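Sugar phosphate isomerase/epimerase (Parabacteroides distasonis, PDB 3L23) probably acts as a metal-dependent isomerase built on a xylose isomerase-like TIM barrel that holds a magnesium ion. Local coordinates at residues A[108-113]-A[160-165]; A[148-153]-A[208-213]. All coordinates share one frame; numbering follows the deposited sequence. Where two conformers were deposited one is given.

Contact 1: residues A[108-113]-A[160-165]. With MG (magnesium ion), chain B; EDO (1,2-ethanediol), chain E.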
ATOM      1  N   GLU A 108      -3.873   9.698 -17.785  0.70 31.30           N
ATOM      2  CA  GLU A 108      -2.851   9.169 -18.697  0.70 31.15           C
ATOM      3  C   GLU A 108      -1.876   8.243 -17.964  0.70 30.70           C
ATOM      4  O   GLU A 108      -1.489   7.181 -18.472  0.70 30.37           O
ATOM      5  CB  GLU A 108      -2.128  10.343 -19.370  0.70 31.09           C
ATOM      6  CG  GLU A 108      -0.917   9.994 -20.239  0.70 32.58           C
ATOM      7  CD  GLU A 108      -0.337  11.209 -20.980  0.70 34.36           C
ATOM      8  OE1 GLU A 108      -0.976  12.281 -21.029  0.70 42.29           O
ATOM      9  OE2 GLU A 108       0.773  11.080 -21.538  0.70 41.24           O
ATOM     10  N   TYR A 109      -1.481   8.644 -16.756  1.00 29.82           N
ATOM     11  CA  TYR A 109      -0.642   7.823 -15.916  1.00 30.21           C
ATOM     12  C   TYR A 109      -1.340   6.525 -15.588  1.00 29.21           C
ATOM     13  O   TYR A 109      -0.748   5.456 -15.707  1.00 28.70           O
ATOM     14  CB  TYR A 109      -0.304   8.530 -14.595  1.00 30.69           C
ATOM     15  CG  TYR A 109       0.498   7.653 -13.689  1.00 29.63           C
ATOM     16  CD1 TYR A 109       1.882   7.593 -13.796  1.00 30.13           C
ATOM     17  CD2 TYR A 109      -0.120   6.852 -12.755  1.00 30.80           C
ATOM     18  CE1 TYR A 109       2.614   6.748 -13.021  1.00 30.64           C
ATOM     19  CE2 TYR A 109       0.607   6.037 -11.985  1.00 31.70           C
ATOM     20  CZ  TYR A 109       1.968   6.000 -12.096  1.00 30.82           C
ATOM     21  OH  TYR A 109       2.652   5.101 -11.290  1.00 33.91           O
ATOM     22  N   TRP A 110      -2.588   6.604 -15.146  1.00 28.41           N
ATOM     23  CA  TRP A 110      -3.284   5.390 -14.729  1.00 28.94           C
ATOM     24  C   TRP A 110      -3.480   4.419 -15.908  1.00 29.32           C
ATOM     25  O   TRP A 110      -3.325   3.213 -15.735  1.00 30.09           O
ATOM     26  CB  TRP A 110      -4.620   5.698 -14.023  1.00 28.72           C
ATOM     27  CG  TRP A 110      -4.387   6.182 -12.626  1.00 27.93           C
ATOM     28  CD1 TRP A 110      -4.731   7.371 -12.118  1.00 28.21           C
ATOM     29  CD2 TRP A 110      -3.716   5.463 -11.572  1.00 27.69           C
ATOM     30  NE1 TRP A 110      -4.323   7.478 -10.814  1.00 29.65           N
ATOM     31  CE2 TRP A 110      -3.696   6.311 -10.445  1.00 27.82           C
ATOM     32  CE3 TRP A 110      -3.137   4.189 -11.479  1.00 28.57           C
ATOM     33  CZ2 TRP A 110      -3.142   5.914  -9.233  1.00 30.32           C
ATOM     34  CZ3 TRP A 110      -2.567   3.803 -10.303  1.00 30.40           C
ATOM     35  CH2 TRP A 110      -2.572   4.667  -9.183  1.00 29.34           C
ATOM     36  N   LYS A 111      -3.816   4.940 -17.077  1.00 29.60           N
ATOM     37  CA  LYS A 111      -3.992   4.079 -18.256  1.00 30.35           C
ATOM     38  C   LYS A 111      -2.709   3.272 -18.563  1.00 30.07           C
ATOM     39  O   LYS A 111      -2.756   2.044 -18.655  1.00 30.63           O
ATOM     40  CB  LYS A 111      -4.420   4.880 -19.486  1.00 30.78           C
ATOM     41  CG  LYS A 111      -4.608   3.992 -20.715  1.00 31.03           C
ATOM     42  CD  LYS A 111      -5.347   4.679 -21.813  1.00 32.71           C
ATOM     43  CE  LYS A 111      -5.517   3.749 -23.055  1.00 33.31           C
ATOM     44  NZ  LYS A 111      -6.026   4.521 -24.157  1.00 37.10           N
ATOM     45  N   ALA A 112      -1.585   3.967 -18.684  1.00 29.71           N
ATOM     46  CA  ALA A 112      -0.292   3.320 -18.997  1.00 29.85           C
ATOM     47  C   ALA A 112       0.151   2.370 -17.898  1.00 30.01           C
ATOM     48  O   ALA A 112       0.621   1.270 -18.170  1.00 30.35           O
ATOM     49  CB  ALA A 112       0.752   4.369 -19.215  1.00 30.28           C
ATOM     50  N   THR A 113       0.023   2.797 -16.647  1.00 28.68           N
ATOM     51  CA  THR A 113       0.417   1.983 -15.508  1.00 27.73           C
ATOM     52  C   THR A 113      -0.465   0.736 -15.344  1.00 28.11           C
ATOM     53  O   THR A 113       0.054  -0.365 -15.116  1.00 27.30           O
ATOM     54  CB  THR A 113       0.399   2.871 -14.255  1.00 27.69           C
ATOM     55  OG1 THR A 113       1.281   3.977 -14.515  1.00 28.92           O
ATOM     56  CG2 THR A 113       0.826   2.100 -12.977  1.00 27.29           C
ATOM     57  N   THR A 160     -10.219  -5.191  -9.859  1.00 32.36           N
ATOM     58  CA  THR A 160     -10.309  -4.593  -8.509  1.00 32.16           C
ATOM     59  C   THR A 160     -10.401  -3.065  -8.472  1.00 32.33           C
ATOM     60  O   THR A 160     -10.775  -2.505  -7.448  1.00 31.73           O
ATOM     61  CB  THR A 160      -9.136  -5.034  -7.618  1.00 33.14           C
ATOM     62  OG1 THR A 160      -7.893  -4.774  -8.288  1.00 31.97           O
ATOM     63  CG2 THR A 160      -9.257  -6.517  -7.266  1.00 33.89           C
ATOM     64  N   GLY A 161     -10.080  -2.395  -9.571  1.00 32.10           N
ATOM     65  CA  GLY A 161     -10.158  -0.948  -9.634  1.00 31.38           C
ATOM     66  C   GLY A 161      -9.010  -0.241  -8.923  1.00 30.67           C
ATOM     67  O   GLY A 161      -7.839  -0.629  -9.073  1.00 29.90           O
ATOM     68  N   PHE A 162      -9.363   0.772  -8.128  1.00 30.53           N
ATOM     69  CA  PHE A 162      -8.397   1.657  -7.478  1.00 30.17           C
ATOM     70  C   PHE A 162      -8.281   1.323  -5.995  1.00 30.84           C
ATOM     71  O   PHE A 162      -9.284   1.353  -5.263  1.00 31.35           O
ATOM     72  CB  PHE A 162      -8.827   3.134  -7.649  1.00 30.45           C
ATOM     73  CG  PHE A 162      -7.907   4.114  -6.989  1.00 29.82           C
ATOM     74  CD1 PHE A 162      -6.781   4.602  -7.663  1.00 30.71           C
ATOM     75  CD2 PHE A 162      -8.133   4.534  -5.702  1.00 28.82           C
ATOM     76  CE1 PHE A 162      -5.937   5.531  -7.058  1.00 31.61           C
ATOM     77  CE2 PHE A 162      -7.250   5.452  -5.091  1.00 27.84           C
ATOM     78  CZ  PHE A 162      -6.171   5.927  -5.775  1.00 29.60           C
ATOM     79  N   GLY A 163      -7.076   0.980  -5.547  1.00 30.18           N
ATOM     80  CA  GLY A 163      -6.825   0.778  -4.129  1.00 29.41           C
ATOM     81  C   GLY A 163      -6.060   1.941  -3.542  1.00 29.75           C
ATOM     82  O   GLY A 163      -5.200   2.522  -4.212  1.00 30.20           O
ATOM     83  N   TYR A 164      -6.315   2.230  -2.264  1.00 29.68           N
ATOM     84  CA  TYR A 164      -5.662   3.337  -1.560  1.00 29.69           C
ATOM     85  C   TYR A 164      -5.027   2.874  -0.250  1.00 30.57           C
ATOM     86  O   TYR A 164      -5.719   2.293   0.602  1.00 30.75           O
ATOM     87  CB  TYR A 164      -6.661   4.483  -1.264  1.00 29.89           C
ATOM     88  CG  TYR A 164      -5.944   5.701  -0.692  1.00 28.40           C
ATOM     89  CD1 TYR A 164      -5.244   6.570  -1.507  1.00 29.08           C
ATOM     90  CD2 TYR A 164      -5.872   5.893   0.696  1.00 30.45           C
ATOM     91  CE1 TYR A 164      -4.539   7.639  -0.959  1.00 28.07           C
ATOM     92  CE2 TYR A 164      -5.183   6.950   1.230  1.00 30.15           C
ATOM     93  CZ  TYR A 164      -4.517   7.807   0.388  1.00 31.90           C
ATOM     94  OH  TYR A 164      -3.826   8.877   0.892  1.00 29.21           O
ATOM     95  N   HIS A 165      -3.730   3.180  -0.093  1.00 30.89           N
ATOM     96  CA  HIS A 165      -2.945   2.879   1.127  1.00 30.53           C
ATOM     97  C   HIS A 165      -2.658   4.167   1.884  1.00 30.47           C
ATOM     98  O   HIS A 165      -2.176   5.173   1.338  1.00 29.30           O
ATOM     99  CB  HIS A 165      -1.643   2.120   0.758  1.00 30.76           C
ATOM    100  CG  HIS A 165      -0.562   2.156   1.807  1.00 29.20           C
ATOM    101  ND1 HIS A 165       0.183   3.291   2.059  1.00 30.30           N
ATOM    102  CD2 HIS A 165      -0.054   1.192   2.621  1.00 30.91           C
ATOM    103  CE1 HIS A 165       1.085   3.034   2.995  1.00 33.64           C
ATOM    104  NE2 HIS A 165       0.963   1.765   3.353  1.00 29.39           N
TER
HETATM  105 MG    MG B   1       2.475   0.618   4.542  1.00 16.51          MG
HETATM  106  C1  EDO E   4       4.368   5.649 -16.056  1.00 48.40           C
HETATM  107  O1  EDO E   4       3.521   4.630 -16.569  1.00 48.87           O
HETATM  108  C2  EDO E   4       5.179   5.009 -14.950  1.00 48.75           C
HETATM  109  O2  EDO E   4       6.410   5.692 -14.726  1.00 48.25           O
HETATM  110  O   HOH W   1       3.398   2.475   5.024  1.00 20.44           O
HETATM  111  O   HOH W   2       3.695   1.063   2.565  1.00 21.55           O
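Trp110, on helix 103-119, meets Phe162, at the start of strand 162-165, in an offset edge-to-face stack: the rim of the phenyl ring approaches the face of the indole, and the planes stand at 84°. The nearest atoms are Phe162 CE1 and Trp110 CZ2, 3.6 Å apart. Phe162 reaches the indole because its chi1 of 179° sets CG opposite the backbone N. On the opposite face of that indole, over its centre, lies Tyr109 CD2, and Ala149 of helix 136-155 packs against both Trp110 and Phe162.

The hydrogen bonds lie to one side of this stack. Thr113 OG1 donates to Tyr109 O at 2.8 Å from above the carbonyl plane, and the same oxygen takes the helical bond from Thr113 N. OG1 also rests 3.2 Å above the centre of the Tyr109 ring and accepts from O1 of a 1,2-ethanediol. A valine in place of Thr113 would probably cost Tyr109 O its second donor and leave the diol without its acceptor.

Three residues beyond Phe162, His165 NE2 binds magnesium at 2.2 Å. Between 108-113 and 160-165 there is no hydrogen bond, so buried aromatic packing alone joins these two segments.

Contact 2: residues A[148-153]-A[208-213]. With EDO (1,2-ethanediol), chain G.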
ATOM      1  N   GLN A 148     -12.618   8.122 -10.779  1.00 29.63           N
ATOM      2  CA  GLN A 148     -12.363   8.086 -12.226  1.00 29.34           C
ATOM      3  C   GLN A 148     -11.140   7.218 -12.530  1.00 29.62           C
ATOM      4  O   GLN A 148     -11.126   6.525 -13.549  1.00 30.50           O
ATOM      5  CB  GLN A 148     -12.152   9.471 -12.807  1.00 30.12           C
ATOM      6  CG  GLN A 148     -12.096   9.406 -14.326  1.00 30.93           C
ATOM      7  CD  GLN A 148     -11.940  10.756 -15.014  1.00 32.32           C
ATOM      8  OE1 GLN A 148     -11.777  11.793 -14.362  1.00 35.33           O
ATOM      9  NE2 GLN A 148     -11.970  10.735 -16.337  1.00 37.28           N
ATOM     10  N   ALA A 149     -10.114   7.255 -11.673  1.00 29.35           N
ATOM     11  CA  ALA A 149      -8.919   6.392 -11.838  1.00 29.30           C
ATOM     12  C   ALA A 149      -9.332   4.935 -11.881  1.00 29.41           C
ATOM     13  O   ALA A 149      -8.828   4.168 -12.692  1.00 29.57           O
ATOM     14  CB  ALA A 149      -7.869   6.621 -10.711  1.00 28.51           C
ATOM     15  N   SER A 150     -10.267   4.553 -11.010  1.00 29.09           N
ATOM     16  CA  SER A 150     -10.749   3.181 -10.968  1.00 28.86           C
ATOM     17  C   SER A 150     -11.339   2.762 -12.300  1.00 29.06           C
ATOM     18  O   SER A 150     -11.067   1.648 -12.771  1.00 29.14           O
ATOM     19  CB  SER A 150     -11.774   3.030  -9.850  1.00 28.59           C
ATOM     20  OG  SER A 150     -12.398   1.773  -9.930  1.00 29.47           O
ATOM     21  N   ASP A 151     -12.134   3.650 -12.922  1.00 28.55           N
ATOM     22  CA  ASP A 151     -12.723   3.378 -14.233  1.00 29.00           C
ATOM     23  C   ASP A 151     -11.635   3.124 -15.276  1.00 28.93           C
ATOM     24  O   ASP A 151     -11.741   2.199 -16.093  1.00 28.89           O
ATOM     25  CB  ASP A 151     -13.599   4.538 -14.730  1.00 28.56           C
ATOM     26  CG  ASP A 151     -14.858   4.760 -13.905  1.00 29.68           C
ATOM     27  OD1 ASP A 151     -15.258   3.917 -13.093  1.00 29.38           O
ATOM     28  OD2 ASP A 151     -15.492   5.822 -14.128  1.00 33.41           O
ATOM     29  N   VAL A 152     -10.589   3.954 -15.252  1.00 29.16           N
ATOM     30  CA  VAL A 152      -9.448   3.789 -16.158  1.00 28.91           C
ATOM     31  C   VAL A 152      -8.713   2.452 -15.925  1.00 28.93           C
ATOM     32  O   VAL A 152      -8.382   1.755 -16.868  1.00 30.20           O
ATOM     33  CB  VAL A 152      -8.463   4.966 -16.012  1.00 29.77           C
ATOM     34  CG1 VAL A 152      -7.172   4.696 -16.775  1.00 31.07           C
ATOM     35  CG2 VAL A 152      -9.137   6.245 -16.479  1.00 28.24           C
ATOM     36  N   ILE A 153      -8.495   2.120 -14.670  1.00 29.10           N
ATOM     37  CA  ILE A 153      -7.779   0.893 -14.257  1.00 29.47           C
ATOM     38  C   ILE A 153      -8.550  -0.371 -14.656  1.00 30.21           C
ATOM     39  O   ILE A 153      -7.977  -1.311 -15.216  1.00 28.86           O
ATOM     40  CB  ILE A 153      -7.514   0.912 -12.746  1.00 29.97           C
ATOM     41  CG1 ILE A 153      -6.516   2.056 -12.406  1.00 30.24           C
ATOM     42  CG2 ILE A 153      -6.961  -0.404 -12.252  1.00 31.19           C
ATOM     43  CD1 ILE A 153      -6.439   2.413 -10.901  1.00 29.27           C
ATOM     44  N   PRO A 208     -17.964   2.706  -3.333  1.00 32.02           N
ATOM     45  CA  PRO A 208     -17.467   1.382  -2.913  1.00 32.59           C
ATOM     46  C   PRO A 208     -17.344   0.338  -4.010  1.00 31.78           C
ATOM     47  O   PRO A 208     -16.621  -0.649  -3.818  1.00 32.53           O
ATOM     48  CB  PRO A 208     -18.510   0.903  -1.905  1.00 33.31           C
ATOM     49  CG  PRO A 208     -19.255   2.094  -1.507  1.00 34.50           C
ATOM     50  CD  PRO A 208     -19.240   3.029  -2.681  1.00 32.79           C
ATOM     51  N   SER A 209     -17.994   0.550  -5.136  1.00 32.00           N
ATOM     52  CA  SER A 209     -17.914  -0.372  -6.257  1.00 32.11           C
ATOM     53  C   SER A 209     -16.675  -0.077  -7.097  1.00 31.88           C
ATOM     54  O   SER A 209     -16.374  -0.808  -8.032  1.00 31.72           O
ATOM     55  CB  SER A 209     -19.159  -0.279  -7.141  1.00 32.84           C
ATOM     56  OG  SER A 209     -19.164   0.923  -7.913  1.00 34.93           O
ATOM     57  N   LYS A 210     -15.993   1.019  -6.784  1.00 30.70           N
ATOM     58  CA  LYS A 210     -14.822   1.457  -7.561  1.00 30.57           C
ATOM     59  C   LYS A 210     -13.479   1.561  -6.793  1.00 30.14           C
ATOM     60  O   LYS A 210     -12.411   1.310  -7.381  1.00 29.68           O
ATOM     61  CB  LYS A 210     -15.097   2.820  -8.137  1.00 29.38           C
ATOM     62  CG  LYS A 210     -16.287   2.867  -9.036  1.00 30.02           C
ATOM     63  CD  LYS A 210     -16.496   4.259  -9.626  1.00 31.29           C
ATOM     64  CE  LYS A 210     -17.810   4.335 -10.387  1.00 34.09           C
ATOM     65  NZ  LYS A 210     -17.688   4.148 -11.787  1.00 30.51           N
ATOM     66  N   VAL A 211     -13.550   1.956  -5.515  1.00 30.21           N
ATOM     67  CA  VAL A 211     -12.362   2.249  -4.673  1.00 29.80           C
ATOM     68  C   VAL A 211     -12.399   1.390  -3.430  1.00 30.93           C
ATOM     69  O   VAL A 211     -13.447   1.274  -2.799  1.00 30.35           O
ATOM     70  CB  VAL A 211     -12.372   3.724  -4.257  1.00 31.36           C
ATOM     71  CG1 VAL A 211     -11.311   4.063  -3.191  1.00 28.46           C
ATOM     72  CG2 VAL A 211     -12.274   4.650  -5.516  1.00 29.49           C
ATOM     73  N   TYR A 212     -11.252   0.794  -3.102  1.00 30.36           N
ATOM     74  CA  TYR A 212     -11.111   0.021  -1.867  1.00 30.48           C
ATOM     75  C   TYR A 212      -9.852   0.516  -1.187  1.00 30.99           C
ATOM     76  O   TYR A 212      -9.030   1.250  -1.768  1.00 30.32           O
ATOM     77  CB  TYR A 212     -11.015  -1.502  -2.128  1.00 30.31           C
ATOM     78  CG  TYR A 212      -9.774  -1.857  -2.909  1.00 30.67           C
ATOM     79  CD1 TYR A 212      -9.762  -1.787  -4.300  1.00 32.46           C
ATOM     80  CD2 TYR A 212      -8.605  -2.272  -2.268  1.00 31.18           C
ATOM     81  CE1 TYR A 212      -8.594  -2.070  -5.021  1.00 31.12           C
ATOM     82  CE2 TYR A 212      -7.447  -2.528  -2.964  1.00 31.17           C
ATOM     83  CZ  TYR A 212      -7.446  -2.439  -4.344  1.00 32.68           C
ATOM     84  OH  TYR A 212      -6.267  -2.684  -5.027  1.00 32.10           O
ATOM     85  N   PHE A 213      -9.685   0.079   0.047  1.00 30.33           N
ATOM     86  CA  PHE A 213      -8.608   0.520   0.890  1.00 30.94           C
ATOM     87  C   PHE A 213      -7.686  -0.618   1.346  1.00 31.24           C
ATOM     88  O   PHE A 213      -8.144  -1.738   1.671  1.00 31.94           O
ATOM     89  CB  PHE A 213      -9.190   1.289   2.109  1.00 29.91           C
ATOM     90  CG  PHE A 213      -9.859   2.588   1.714  1.00 29.81           C
ATOM     91  CD1 PHE A 213     -11.125   2.625   1.250  1.00 30.39           C
ATOM     92  CD2 PHE A 213      -9.139   3.774   1.718  1.00 28.60           C
ATOM     93  CE1 PHE A 213     -11.701   3.808   0.800  1.00 29.13           C
ATOM     94  CE2 PHE A 213      -9.705   4.978   1.272  1.00 30.47           C
ATOM     95  CZ  PHE A 213     -10.970   4.995   0.820  1.00 29.64           C
TER
HETATM   96  C1  EDO G   6     -16.432   8.109 -12.177  1.00 36.84           C
HETATM   97  O1  EDO G   6     -17.231   7.315 -13.059  1.00 41.42           O
HETATM   98  C2  EDO G   6     -17.276   8.496 -10.983  1.00 37.68           C
HETATM   99  O2  EDO G   6     -17.842   7.336 -10.366  1.00 36.80           O
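Ser150 of helix 136-155 and Lys210, just ahead of strand 211-216, bring their backbones close, with CA atoms 5.6 Å apart. In the TIM barrel this is a helix of the outer layer lying against the entrance to a strand of the inner parallel barrel, well away from the metal.

The buried link is made by the serine. Its OG stands anti to the backbone N (chi1 171°), which carries the hydroxyl off the helix to donate to Lys210 O at 2.6 Å. The approach is bent, 116° at the oxygen, and tilted from the carbonyl plane. Lys210 O also takes part in the backbone pairing with Phe162 of strand 162-165, so one carbonyl serves helix and sheet together. Beside it, Ser150 OG touches Lys210 CB at 3.4 Å, and the serine packs on Phe162 as well.

Further out, the Lys210 side chain runs extended before bending at its last torsion (chi4 -97°), and the ammonium group turns to Asp151 on the next position of the helix. This salt bridge lies at the exposed margin, where the second carboxylate oxygen, OD2, accepts from O1 of a 1,2-ethanediol probably left by crystallisation; Lys210 NZ reaches that O1 only weakly. The bridge itself is direct: NZ donates to the syn lone pair of Asp151 OD1 at 2.8 Å.

In the fold
Contacts 1 and 2 lie about 8 Å apart, centre to centre, and share one sheet: strands 162-165 and 211-216 run side by side and parallel. Tyr212 probably ties them through its backbone, Tyr164 N to Tyr212 O at 2.9 Å and Phe162 O to Tyr212 N at 3.0 Å. Its ring packs on the same strand, with Tyr212 CZ 3.3 Å from Gly163 CA. Helix 136-155 is followed in the chain by strand 162-165, and the segments of the two contacts alternate along it. Both strands run on to the magnesium, one giving His165 and the other Asp216; His242 and Glu275 supply the remaining protein ligands.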